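PDB 5IYS: phytoene synthase from Enterococcus hirae, which probably joins two farnesyl diphosphate molecules head to head into dehydrosqualene, with magnesium ions holding the diphosphate groups. Local coordinates for residues Gln10-Asp15 against Val88-Ser93; Glu72-Asp77 against Lys82-Pro87; Val94-Asp97 against Val102-Pro105. One frame throughout, in Å; residues are numbered along the deposited sequence.

Contact 1: Gln10-Asp15 against Val88-Ser93; sequences QEYQKD and VWRALS
Arg90 NH2 donates a nearly straight hydrogen bond of 2.7 Å to Asp15 OD1, with an N-H...O angle of 177°. Arg90 NE gives a second bond, 2.9 Å, to Asp15 OD2. The arginine thus grips the carboxylate side-on, with one nitrogen for each oxygen. This is a two-pronged salt bridge between helix 13-26 and helix 87-98. Both oxygens lie close to the guanidinium plane. The carboxylate is tilted against that plane by 40°, so both N-H groups reach their oxygens from above the carboxylate plane. Arg90 gets there through a bend in its chain at chi3, which turns the NE edge back to the aspartate. The remaining nitrogen, NH1, is bonded to Asn85 OD1 in the preceding loop, which limits rotation of the guanidinium group.

Tyr12, at the N-cap position of helix 13-26, crosses the arginine chain at about a right angle, next to the aspartate, and Asp15 OD2 lies at its ring edge. Tyr12 CE1 is 4.1 Å from Arg90 CD, while the two flat groups are only 16° from parallel. The ring meets the aliphatic part of the chain rather than the charged end. Behind the ion pair, Asp15 CB packs on Ala91 CB at 4.3 Å. Asp15 is buried, and the paired charge would be expected to favour its ionised form. The two bonds fix the start of one helix against the other.

Contact 2: Glu72-Asp77 against Lys82-Pro87; sequences ERQLLD and KVPNDP
Gln74 and Pro84 lie at an oblique angle to each other. The proline ring presents its CG to the stem of the glutamine: Pro84 CG is 3.7 Å from Gln74 CB and 3.4 Å from the backbone Gln74 O. The proline therefore packs against both the helix backbone and the base of a side chain. Gln74 has CG beside its backbone N (chi1 -70°) and an extended chain beyond it, which carries the amide past the ring. That amide has its main partner in the next helix, where OE1 accepts a hydrogen bond from Trp89 NE1. Asp86 comes near the same amide, but Gln74 NE2 and Asp86 OD2 are 4.3 Å apart. The carboxylate of Asp86 is used otherwise. OD2 pairs with Arg54, and OD1 takes the backbone N of Trp89 as an N-cap.

One turn further along helix 65-80, Asp77 meets Lys82. The link is a backbone hydrogen bond, Lys82 N to Asp77 O, 2.9 Å long and somewhat bent (144°). The donor stands above the carbonyl plane. Each CB packs on the other residue's backbone oxygen: Asp77 CB is 3.4 Å from Lys82 O, and Lys82 CB is 3.6 Å from Asp77 O. The lysine chain bends off at chi3, and NZ forms a salt bridge with Glu80.

The contact folds the loop back along the last turns of helix 65-80. Pro84 also touches Trp89, so the loop lies against both helix 65-80 and helix 87-98. On another side of helix 65-80, Leu75 packs on Phe107 and Leu110 of helix 104-116.

Contact 3: Val94-Asp97 against Val102-Pro105; sequences VVFD and VTAP
This is a small, largely nonpolar van der Waals contact at the surface, where the chain leaves helix 87-98 and turns into helix 104-116. A single aromatic ring makes it. Phe96, near the end of the first helix, reaches across to the residues that lead into the second. About 108 Å² is buried in all.

The far end of the ring does the touching. Phe96 CE2 is 3.6 Å from the methyl group Thr103 CG2. Phe96 CE2 is also 3.7 Å from the backbone Val102 C, and Phe96 CZ is 3.8 Å from Val102 O. The ring therefore rests against one methyl and one peptide group together. The methyl and the carbonyl carbon approach it obliquely, while the backbone N of Thr103 lies at its edge, near the ring plane. The valine takes part through its backbone, since its CB points away from the helix.

Thr103 crosses the phenyl group at about a right angle. Its chi1 of 57° places OG1 between the backbone N and the carbonyl carbon and leaves CG2 beside the N, the branch that meets the ring. The two branches divide their tasks. CG2 packs on Phe96, and OG1 is hydrogen-bonded to Asn79 OD1 at the end of helix 65-80. The threonine thus ties the turn to a third helix.

Phe96 has further aromatic neighbours. It meets Phe78 edge-to-face, and the ring of Phe106 with planes about 55° apart. Met101 of the connecting loop also touches it. The arrangement is a short connection between two consecutive helices, packed by an aromatic side chain, within the all-helical fold of the squalene/phytoene synthase family.

Overall arrangement
Near the N terminus, residues 10-15 meet 88-93, and contact 1 closes a long, mostly helical loop. Contact 2 is a short closure within that loop, bringing 82-87 back onto 72-77. Contact 3 follows both in series and joins 94-97 to 102-105. Helix 87-98 is shared by contacts 1 and 3, and the loop of contact 2 leads into it. Contacts 1 and 2 touch directly through Arg90 with Asn85 and Trp89 with Gln74. Tyr12 packs on Val94 between contacts 1 and 3. Contacts 2 and 3 do not touch. Together they tie the N-terminal helices, helix 65-80 and helix 104-116 around helix 87-98.

Contact 1: Gln10-Asp15 against Val88-Ser93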
ATOM      1  N   GLN A  10       7.293   2.127 -26.308  1.00 29.26           N
ATOM      2  CA  GLN A  10       6.614   2.812 -27.385  1.00 29.43           C
ATOM      3  C   GLN A  10       5.515   1.889 -27.904  1.00 26.64           C
ATOM      4  O   GLN A  10       4.374   2.317 -28.105  1.00 25.38           O
ATOM      5  CB  GLN A  10       7.608   3.214 -28.491  1.00 31.86           C
ATOM      6  CG  GLN A  10       7.002   3.850 -29.729  1.00 33.41           C
ATOM      7  CD  GLN A  10       7.907   3.745 -30.961  1.00 49.32           C
ATOM      8  OE1 GLN A  10       7.925   4.651 -31.802  1.00 47.94           O
ATOM      9  NE2 GLN A  10       8.632   2.628 -31.093  1.00 48.62           N
ATOM     10  N   GLU A  11       5.859   0.619 -28.104  1.00 27.11           N
ATOM     11  CA  GLU A  11       4.898  -0.342 -28.643  1.00 26.81           C
ATOM     12  C   GLU A  11       3.611  -0.382 -27.809  1.00 25.14           C
ATOM     13  O   GLU A  11       2.502  -0.319 -28.352  1.00 26.03           O
ATOM     14  CB  GLU A  11       5.496  -1.750 -28.710  1.00 28.74           C
ATOM     15  CG  GLU A  11       4.527  -2.731 -29.371  1.00 34.96           C
ATOM     16  CD  GLU A  11       5.145  -4.083 -29.681  1.00 47.00           C
ATOM     17  OE1 GLU A  11       6.377  -4.213 -29.522  1.00 47.86           O
ATOM     18  OE2 GLU A  11       4.396  -5.015 -30.067  1.00 47.46           O
ATOM     19  N   TYR A  12       3.791  -0.407 -26.489  1.00 22.30           N
ATOM     20  CA  TYR A  12       2.700  -0.483 -25.518  1.00 23.70           C
ATOM     21  C   TYR A  12       2.449   0.828 -24.786  1.00 21.99           C
ATOM     22  O   TYR A  12       1.888   0.832 -23.686  1.00 20.22           O
ATOM     23  CB  TYR A  12       2.970  -1.598 -24.505  1.00 23.25           C
ATOM     24  CG  TYR A  12       3.049  -2.937 -25.169  1.00 26.53           C
ATOM     25  CD1 TYR A  12       1.885  -3.624 -25.513  1.00 35.09           C
ATOM     26  CD2 TYR A  12       4.276  -3.464 -25.569  1.00 30.35           C
ATOM     27  CE1 TYR A  12       1.942  -4.844 -26.170  1.00 36.01           C
ATOM     28  CE2 TYR A  12       4.348  -4.715 -26.202  1.00 32.15           C
ATOM     29  CZ  TYR A  12       3.172  -5.381 -26.513  1.00 40.16           C
ATOM     30  OH  TYR A  12       3.217  -6.612 -27.118  1.00 43.77           O
ATOM     31  N   GLN A  13       2.686   1.943 -25.473  1.00 21.85           N
ATOM     32  CA  GLN A  13       2.547   3.228 -24.799  1.00 21.73           C
ATOM     33  C   GLN A  13       1.125   3.513 -24.352  1.00 20.54           C
ATOM     34  O   GLN A  13       0.946   4.010 -23.254  1.00 18.59           O
ATOM     35  CB  GLN A  13       3.186   4.396 -25.552  1.00 24.03           C
ATOM     36  CG  GLN A  13       2.196   5.435 -26.096  1.00 34.41           C
ATOM     37  CD  GLN A  13       2.894   6.489 -26.972  1.00 47.74           C
ATOM     38  OE1 GLN A  13       2.949   6.365 -28.201  1.00 44.52           O
ATOM     39  NE2 GLN A  13       3.499   7.483 -26.326  1.00 51.51           N
ATOM     40  N   LYS A  14       0.116   3.111 -25.121  1.00 20.18           N
ATOM     41  CA  LYS A  14      -1.259   3.300 -24.665  1.00 21.52           C
ATOM     42  C   LYS A  14      -1.594   2.491 -23.424  1.00 19.77           C
ATOM     43  O   LYS A  14      -2.383   2.918 -22.594  1.00 21.46           O
ATOM     44  CB  LYS A  14      -2.266   2.976 -25.765  1.00 19.87           C
ATOM     45  CG  LYS A  14      -2.357   4.078 -26.854  1.00 30.08           C
ATOM     46  CD  LYS A  14      -3.456   3.744 -27.872  1.00 34.82           C
ATOM     47  CE  LYS A  14      -3.076   4.200 -29.277  1.00 46.92           C
ATOM     48  NZ  LYS A  14      -3.196   5.681 -29.459  1.00 48.81           N
ATOM     49  N   ASP A  15      -1.096   1.263 -23.352  1.00 19.73           N
ATOM     50  CA  ASP A  15      -1.307   0.466 -22.150  1.00 20.89           C
ATOM     51  C   ASP A  15      -0.668   1.095 -20.912  1.00 19.59           C
ATOM     52  O   ASP A  15      -1.295   1.150 -19.859  1.00 17.03           O
ATOM     53  CB  ASP A  15      -0.851  -0.986 -22.365  1.00 17.22           C
ATOM     54  CG  ASP A  15      -1.552  -1.626 -23.560  1.00 27.37           C
ATOM     55  OD1 ASP A  15      -2.750  -1.344 -23.786  1.00 27.35           O
ATOM     56  OD2 ASP A  15      -0.878  -2.307 -24.350  1.00 29.50           O
ATOM     57  N   VAL A  88      -3.696  -3.790 -18.744  1.00 19.58           N
ATOM     58  CA  VAL A  88      -2.934  -3.932 -17.517  1.00 19.99           C
ATOM     59  C   VAL A  88      -2.011  -5.123 -17.615  1.00 17.40           C
ATOM     60  O   VAL A  88      -0.831  -5.021 -17.315  1.00 17.35           O
ATOM     61  CB  VAL A  88      -3.849  -4.055 -16.277  1.00 21.01           C
ATOM     62  CG1 VAL A  88      -3.026  -4.340 -15.007  1.00 24.27           C
ATOM     63  CG2 VAL A  88      -4.621  -2.770 -16.064  1.00 22.60           C
ATOM     64  N   TRP A  89      -2.508  -6.208 -18.193  1.00 18.57           N
ATOM     65  CA  TRP A  89      -1.696  -7.416 -18.339  1.00 20.66           C
ATOM     66  C   TRP A  89      -0.628  -7.270 -19.413  1.00 18.60           C
ATOM     67  O   TRP A  89       0.501  -7.719 -19.210  1.00 20.09           O
ATOM     68  CB  TRP A  89      -2.586  -8.635 -18.639  1.00 20.72           C
ATOM     69  CG  TRP A  89      -3.343  -9.094 -17.421  1.00 20.72           C
ATOM     70  CD1 TRP A  89      -4.685  -9.018 -17.218  1.00 20.53           C
ATOM     71  CD2 TRP A  89      -2.780  -9.632 -16.209  1.00 18.80           C
ATOM     72  NE1 TRP A  89      -5.011  -9.529 -15.983  1.00 18.70           N
ATOM     73  CE2 TRP A  89      -3.852  -9.883 -15.329  1.00 23.80           C
ATOM     74  CE3 TRP A  89      -1.474  -9.901 -15.781  1.00 21.23           C
ATOM     75  CZ2 TRP A  89      -3.660 -10.476 -14.070  1.00 21.26           C
ATOM     76  CZ3 TRP A  89      -1.272 -10.459 -14.523  1.00 18.52           C
ATOM     77  CH2 TRP A  89      -2.360 -10.709 -13.664  1.00 20.40           C
ATOM     78  N   ARG A  90      -0.922  -6.494 -20.459  1.00 17.77           N
ATOM     79  CA  ARG A  90       0.078  -6.232 -21.507  1.00 18.85           C
ATOM     80  C   ARG A  90       1.214  -5.338 -20.971  1.00 17.86           C
ATOM     81  O   ARG A  90       2.412  -5.622 -21.182  1.00 16.34           O
ATOM     82  CB  ARG A  90      -0.546  -5.608 -22.769  1.00 16.87           C
ATOM     83  CG  ARG A  90      -1.306  -6.639 -23.667  1.00 21.17           C
ATOM     84  CD  ARG A  90      -1.786  -6.003 -24.945  1.00 24.88           C
ATOM     85  NE  ARG A  90      -2.489  -4.747 -24.711  1.00 22.07           N
ATOM     86  CZ  ARG A  90      -3.804  -4.584 -24.846  1.00 30.35           C
ATOM     87  NH1 ARG A  90      -4.549  -5.596 -25.255  1.00 28.17           N
ATOM     88  NH2 ARG A  90      -4.371  -3.402 -24.598  1.00 31.56           N
ATOM     89  N   ALA A  91       0.849  -4.313 -20.205  1.00 16.86           N
ATOM     90  CA  ALA A  91       1.881  -3.485 -19.546  1.00 15.51           C
ATOM     91  C   ALA A  91       2.685  -4.341 -18.569  1.00 15.52           C
ATOM     92  O   ALA A  91       3.920  -4.284 -18.552  1.00 17.40           O
ATOM     93  CB  ALA A  91       1.217  -2.305 -18.787  1.00 17.96           C
ATOM     94  N   LEU A  92       2.001  -5.168 -17.774  1.00 16.54           N
ATOM     95  CA  LEU A  92       2.729  -6.062 -16.873  1.00 17.96           C
ATOM     96  C   LEU A  92       3.643  -7.046 -17.572  1.00 16.13           C
ATOM     97  O   LEU A  92       4.742  -7.309 -17.084  1.00 17.40           O
ATOM     98  CB  LEU A  92       1.822  -6.799 -15.882  1.00 16.67           C
ATOM     99  CG  LEU A  92       1.199  -5.960 -14.756  1.00 17.42           C
ATOM    100  CD1 LEU A  92       0.202  -6.878 -14.054  1.00 16.08           C
ATOM    101  CD2 LEU A  92       2.298  -5.413 -13.810  1.00 16.97           C
ATOM    102  N   SER A  93       3.243  -7.551 -18.734  1.00 16.63           N
ATOM    103  CA  SER A  93       4.132  -8.422 -19.500  1.00 17.99           C
ATOM    104  C   SER A  93       5.449  -7.731 -19.850  1.00 18.37           C
ATOM    105  O   SER A  93       6.524  -8.341 -19.815  1.00 19.27           O
ATOM    106  CB  SER A  93       3.456  -8.873 -20.796  1.00 21.86           C
ATOM    107  OG  SER A  93       4.222  -9.900 -21.405  1.00 30.91           O
TER

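Contact 2: Glu72-Asp77 against Lys82-Pro87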
ATOM      1  N   GLU A  72      -8.162 -13.748 -11.130  1.00 27.37           N
ATOM      2  CA  GLU A  72      -7.287 -14.844 -10.695  1.00 30.01           C
ATOM      3  C   GLU A  72      -6.965 -15.752 -11.875  1.00 29.30           C
ATOM      4  O   GLU A  72      -5.863 -16.287 -11.972  1.00 27.00           O
ATOM      5  CB  GLU A  72      -7.945 -15.692  -9.594  1.00 31.55           C
ATOM      6  CG  GLU A  72      -8.237 -14.978  -8.263  1.00 41.07           C
ATOM      7  CD  GLU A  72      -9.271 -15.695  -7.378  1.00 55.06           C
ATOM      8  OE1 GLU A  72      -9.183 -16.935  -7.223  1.00 64.82           O
ATOM      9  OE2 GLU A  72     -10.160 -15.023  -6.800  1.00 57.32           O
ATOM     10  N   ARG A  73      -7.927 -15.929 -12.778  1.00 28.88           N
ATOM     11  CA  ARG A  73      -7.702 -16.787 -13.928  1.00 28.39           C
ATOM     12  C   ARG A  73      -6.707 -16.161 -14.894  1.00 25.57           C
ATOM     13  O   ARG A  73      -5.927 -16.872 -15.522  1.00 26.49           O
ATOM     14  CB  ARG A  73      -9.011 -17.041 -14.681  1.00 32.91           C
ATOM     15  CG  ARG A  73      -8.789 -17.730 -16.027  1.00 40.64           C
ATOM     16  CD  ARG A  73     -10.103 -18.069 -16.728  1.00 58.08           C
ATOM     17  NE  ARG A  73     -10.662 -16.945 -17.483  1.00 63.71           N
ATOM     18  CZ  ARG A  73     -11.857 -16.399 -17.251  1.00 67.39           C
ATOM     19  NH1 ARG A  73     -12.617 -16.840 -16.256  1.00 66.65           N
ATOM     20  NH2 ARG A  73     -12.299 -15.411 -18.017  1.00 63.44           N
ATOM     21  N   GLN A  74      -6.795 -14.844 -15.058  1.00 22.48           N
ATOM     22  CA  GLN A  74      -5.836 -14.110 -15.876  1.00 24.43           C
ATOM     23  C   GLN A  74      -4.410 -14.203 -15.324  1.00 20.46           C
ATOM     24  O   GLN A  74      -3.453 -14.406 -16.071  1.00 19.62           O
ATOM     25  CB  GLN A  74      -6.267 -12.657 -15.961  1.00 23.17           C
ATOM     26  CG  GLN A  74      -7.507 -12.517 -16.799  1.00 26.83           C
ATOM     27  CD  GLN A  74      -8.030 -11.110 -16.789  1.00 26.82           C
ATOM     28  OE1 GLN A  74      -7.809 -10.360 -15.845  1.00 27.90           O
ATOM     29  NE2 GLN A  74      -8.808 -10.765 -17.812  1.00 35.36           N
ATOM     30  N   LEU A  75      -4.302 -14.164 -14.006  1.00 20.30           N
ATOM     31  CA  LEU A  75      -2.989 -14.224 -13.366  1.00 19.48           C
ATOM     32  C   LEU A  75      -2.413 -15.638 -13.534  1.00 20.15           C
ATOM     33  O   LEU A  75      -1.214 -15.804 -13.782  1.00 20.50           O
ATOM     34  CB  LEU A  75      -3.147 -13.894 -11.871  1.00 22.03           C
ATOM     35  CG  LEU A  75      -1.869 -14.045 -11.028  1.00 15.20           C
ATOM     36  CD1 LEU A  75      -0.719 -13.259 -11.599  1.00 19.57           C
ATOM     37  CD2 LEU A  75      -2.238 -13.616  -9.564  1.00 16.89           C
ATOM     38  N   LEU A  76      -3.254 -16.665 -13.390  1.00 23.19           N
ATOM     39  CA  LEU A  76      -2.783 -18.026 -13.609  1.00 22.99           C
ATOM     40  C   LEU A  76      -2.275 -18.173 -15.037  1.00 20.94           C
ATOM     41  O   LEU A  76      -1.234 -18.790 -15.266  1.00 24.30           O
ATOM     42  CB  LEU A  76      -3.855 -19.091 -13.323  1.00 26.22           C
ATOM     43  CG  LEU A  76      -4.207 -19.325 -11.843  1.00 31.27           C
ATOM     44  CD1 LEU A  76      -5.580 -19.992 -11.698  1.00 31.61           C
ATOM     45  CD2 LEU A  76      -3.135 -20.140 -11.095  1.00 33.13           C
ATOM     46  N   ASP A  77      -2.983 -17.596 -15.987  1.00 22.00           N
ATOM     47  CA  ASP A  77      -2.539 -17.670 -17.382  1.00 24.98           C
ATOM     48  C   ASP A  77      -1.188 -16.976 -17.530  1.00 24.24           C
ATOM     49  O   ASP A  77      -0.286 -17.465 -18.221  1.00 24.53           O
ATOM     50  CB  ASP A  77      -3.576 -17.032 -18.323  1.00 26.66           C
ATOM     51  CG  ASP A  77      -4.784 -17.947 -18.612  1.00 37.52           C
ATOM     52  OD1 ASP A  77      -4.723 -19.174 -18.374  1.00 36.75           O
ATOM     53  OD2 ASP A  77      -5.806 -17.434 -19.122  1.00 36.91           O
ATOM     54  N   LYS A  82       1.045 -17.283 -20.756  1.00 28.30           N
ATOM     55  CA  LYS A  82      -0.010 -16.847 -21.700  1.00 28.05           C
ATOM     56  C   LYS A  82      -0.585 -15.498 -21.278  1.00 28.22           C
ATOM     57  O   LYS A  82      -1.371 -15.432 -20.326  1.00 29.73           O
ATOM     58  CB  LYS A  82      -1.139 -17.884 -21.724  1.00 30.03           C
ATOM     59  CG  LYS A  82      -0.731 -19.225 -22.326  1.00 31.61           C
ATOM     60  CD  LYS A  82      -1.633 -20.364 -21.892  1.00 39.42           C
ATOM     61  CE  LYS A  82      -0.945 -21.313 -20.918  1.00 38.42           C
ATOM     62  NZ  LYS A  82      -1.558 -22.682 -20.908  1.00 44.53           N
ATOM     63  N   VAL A  83      -0.080 -14.415 -21.870  1.00 27.15           N
ATOM     64  CA  VAL A  83      -0.461 -13.059 -21.469  1.00 25.03           C
ATOM     65  C   VAL A  83      -1.904 -12.709 -21.857  1.00 25.32           C
ATOM     66  O   VAL A  83      -2.222 -12.649 -23.044  1.00 25.16           O
ATOM     67  CB  VAL A  83       0.493 -12.018 -22.124  1.00 28.62           C
ATOM     68  CG1 VAL A  83       0.114 -10.609 -21.705  1.00 28.22           C
ATOM     69  CG2 VAL A  83       1.958 -12.321 -21.705  1.00 25.73           C
ATOM     70  N   PRO A  84      -2.768 -12.396 -20.875  1.00 22.31           N
ATOM     71  CA  PRO A  84      -4.118 -11.952 -21.198  1.00 22.11           C
ATOM     72  C   PRO A  84      -4.096 -10.717 -22.084  1.00 23.92           C
ATOM     73  O   PRO A  84      -3.190  -9.881 -21.975  1.00 23.36           O
ATOM     74  CB  PRO A  84      -4.696 -11.596 -19.827  1.00 21.69           C
ATOM     75  CG  PRO A  84      -3.978 -12.527 -18.911  1.00 22.79           C
ATOM     76  CD  PRO A  84      -2.563 -12.437 -19.416  1.00 22.22           C
ATOM     77  N   ASN A  85      -5.055 -10.608 -22.998  1.00 25.65           N
ATOM     78  CA  ASN A  85      -4.948  -9.535 -24.002  1.00 29.18           C
ATOM     79  C   ASN A  85      -5.776  -8.377 -23.443  1.00 29.49           C
ATOM     80  O   ASN A  85      -6.987  -8.330 -23.657  1.00 27.71           O
ATOM     81  CB  ASN A  85      -5.473 -10.008 -25.369  1.00 31.41           C
ATOM     82  CG  ASN A  85      -4.928  -9.190 -26.530  1.00 35.85           C
ATOM     83  OD1 ASN A  85      -4.172  -8.229 -26.353  1.00 32.46           O
ATOM     84  ND2 ASN A  85      -5.267  -9.615 -27.744  1.00 32.95           N
ATOM     85  N   ASP A  86      -5.140  -7.555 -22.602  1.00 23.99           N
ATOM     86  CA  ASP A  86      -5.806  -6.637 -21.665  1.00 25.56           C
ATOM     87  C   ASP A  86      -4.729  -5.611 -21.258  1.00 21.78           C
ATOM     88  O   ASP A  86      -3.592  -6.004 -21.049  1.00 20.36           O
ATOM     89  CB  ASP A  86      -6.230  -7.439 -20.422  1.00 23.37           C
ATOM     90  CG  ASP A  86      -6.567  -6.552 -19.221  1.00 32.97           C
ATOM     91  OD1 ASP A  86      -5.718  -5.774 -18.724  1.00 33.11           O
ATOM     92  OD2 ASP A  86      -7.684  -6.701 -18.696  1.00 39.80           O
ATOM     93  N   PRO A  87      -5.063  -4.314 -21.227  1.00 20.84           N
ATOM     94  CA  PRO A  87      -4.029  -3.277 -21.102  1.00 22.06           C
ATOM     95  C   PRO A  87      -3.107  -3.475 -19.900  1.00 21.40           C
ATOM     96  O   PRO A  87      -1.909  -3.218 -20.012  1.00 21.09           O
ATOM     97  CB  PRO A  87      -4.811  -1.971 -20.921  1.00 20.60           C
ATOM     98  CG  PRO A  87      -6.258  -2.342 -20.855  1.00 23.23           C
ATOM     99  CD  PRO A  87      -6.430  -3.763 -21.283  1.00 25.70           C
TER

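Contact 3: Val94-Asp97 against Val102-Pro105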
ATOM      1  N   VAL A  94       5.390  -6.468 -20.257  1.00 19.08           N
ATOM      2  CA  VAL A  94       6.632  -5.708 -20.473  1.00 17.59           C
ATOM      3  C   VAL A  94       7.517  -5.543 -19.237  1.00 17.84           C
ATOM      4  O   VAL A  94       8.749  -5.711 -19.286  1.00 16.02           O
ATOM      5  CB  VAL A  94       6.325  -4.299 -21.059  1.00 19.55           C
ATOM      6  CG1 VAL A  94       7.611  -3.484 -21.155  1.00 19.12           C
ATOM      7  CG2 VAL A  94       5.671  -4.412 -22.416  1.00 19.48           C
ATOM      8  N   VAL A  95       6.884  -5.275 -18.094  1.00 15.53           N
ATOM      9  CA  VAL A  95       7.633  -5.192 -16.852  1.00 16.79           C
ATOM     10  C   VAL A  95       8.298  -6.530 -16.515  1.00 17.68           C
ATOM     11  O   VAL A  95       9.480  -6.566 -16.153  1.00 14.75           O
ATOM     12  CB  VAL A  95       6.741  -4.683 -15.683  1.00 17.32           C
ATOM     13  CG1 VAL A  95       7.584  -4.483 -14.443  1.00 17.31           C
ATOM     14  CG2 VAL A  95       6.053  -3.328 -16.051  1.00 11.36           C
ATOM     15  N   PHE A  96       7.520  -7.610 -16.583  1.00 14.96           N
ATOM     16  CA  PHE A  96       8.045  -8.961 -16.337  1.00 16.88           C
ATOM     17  C   PHE A  96       9.118  -9.374 -17.358  1.00 19.15           C
ATOM     18  O   PHE A  96      10.084 -10.056 -16.994  1.00 23.35           O
ATOM     19  CB  PHE A  96       6.931 -10.013 -16.362  1.00 14.84           C
ATOM     20  CG  PHE A  96       6.275 -10.254 -15.013  1.00 18.03           C
ATOM     21  CD1 PHE A  96       5.509  -9.262 -14.424  1.00 16.32           C
ATOM     22  CD2 PHE A  96       6.520 -11.431 -14.294  1.00 19.27           C
ATOM     23  CE1 PHE A  96       4.853  -9.463 -13.211  1.00 16.57           C
ATOM     24  CE2 PHE A  96       5.935 -11.631 -13.009  1.00 14.05           C
ATOM     25  CZ  PHE A  96       5.100 -10.640 -12.475  1.00 18.53           C
ATOM     26  N   ASP A  97       9.052  -8.847 -18.577  1.00 18.09           N
ATOM     27  CA  ASP A  97      10.129  -9.059 -19.553  1.00 19.93           C
ATOM     28  C   ASP A  97      11.427  -8.351 -19.187  1.00 23.00           C
ATOM     29  O   ASP A  97      12.521  -8.784 -19.620  1.00 23.89           O
ATOM     30  CB  ASP A  97       9.732  -8.571 -20.946  1.00 23.36           C
ATOM     31  CG  ASP A  97       8.828  -9.539 -21.685  1.00 30.02           C
ATOM     32  OD1 ASP A  97       8.567 -10.666 -21.195  1.00 37.71           O
ATOM     33  OD2 ASP A  97       8.350  -9.143 -22.769  1.00 40.98           O
ATOM     34  N   VAL A 102       8.296 -11.398 -10.053  1.00 17.68           N
ATOM     35  CA  VAL A 102       7.814 -12.739  -9.696  1.00 21.45           C
ATOM     36  C   VAL A 102       6.312 -12.721  -9.456  1.00 18.96           C
ATOM     37  O   VAL A 102       5.767 -11.766  -8.894  1.00 17.17           O
ATOM     38  CB  VAL A 102       8.591 -13.343  -8.488  1.00 22.60           C
ATOM     39  CG1 VAL A 102      10.078 -13.436  -8.836  1.00 24.96           C
ATOM     40  CG2 VAL A 102       8.464 -12.462  -7.276  1.00 26.16           C
ATOM     41  N   THR A 103       5.617 -13.789  -9.817  1.00 19.33           N
ATOM     42  CA  THR A 103       4.161 -13.765  -9.713  1.00 16.43           C
ATOM     43  C   THR A 103       3.642 -14.051  -8.297  1.00 16.29           C
ATOM     44  O   THR A 103       2.490 -13.760  -8.007  1.00 16.80           O
ATOM     45  CB  THR A 103       3.491 -14.778 -10.669  1.00 17.96           C
ATOM     46  OG1 THR A 103       3.997 -16.099 -10.398  1.00 18.17           O
ATOM     47  CG2 THR A 103       3.766 -14.381 -12.124  1.00 16.25           C
ATOM     48  N   ALA A 104       4.456 -14.651  -7.429  1.00 15.66           N
ATOM     49  CA  ALA A 104       3.966 -15.062  -6.111  1.00 15.95           C
ATOM     50  C   ALA A 104       3.279 -13.973  -5.289  1.00 17.80           C
ATOM     51  O   ALA A 104       2.203 -14.217  -4.762  1.00 19.45           O
ATOM     52  CB  ALA A 104       5.087 -15.746  -5.262  1.00 20.67           C
ATOM     53  N   PRO A 105       3.832 -12.738  -5.265  1.00 17.31           N
ATOM     54  CA  PRO A 105       3.157 -11.754  -4.422  1.00 17.58           C
ATOM     55  C   PRO A 105       1.872 -11.257  -5.075  1.00 15.29           C
ATOM     56  O   PRO A 105       0.958 -10.801  -4.376  1.00 16.76           O
ATOM     57  CB  PRO A 105       4.176 -10.622  -4.237  1.00 17.54           C
ATOM     58  CG  PRO A 105       5.284 -10.876  -5.246  1.00 20.68           C
ATOM     59  CD  PRO A 105       5.179 -12.330  -5.698  1.00 18.96           C
TER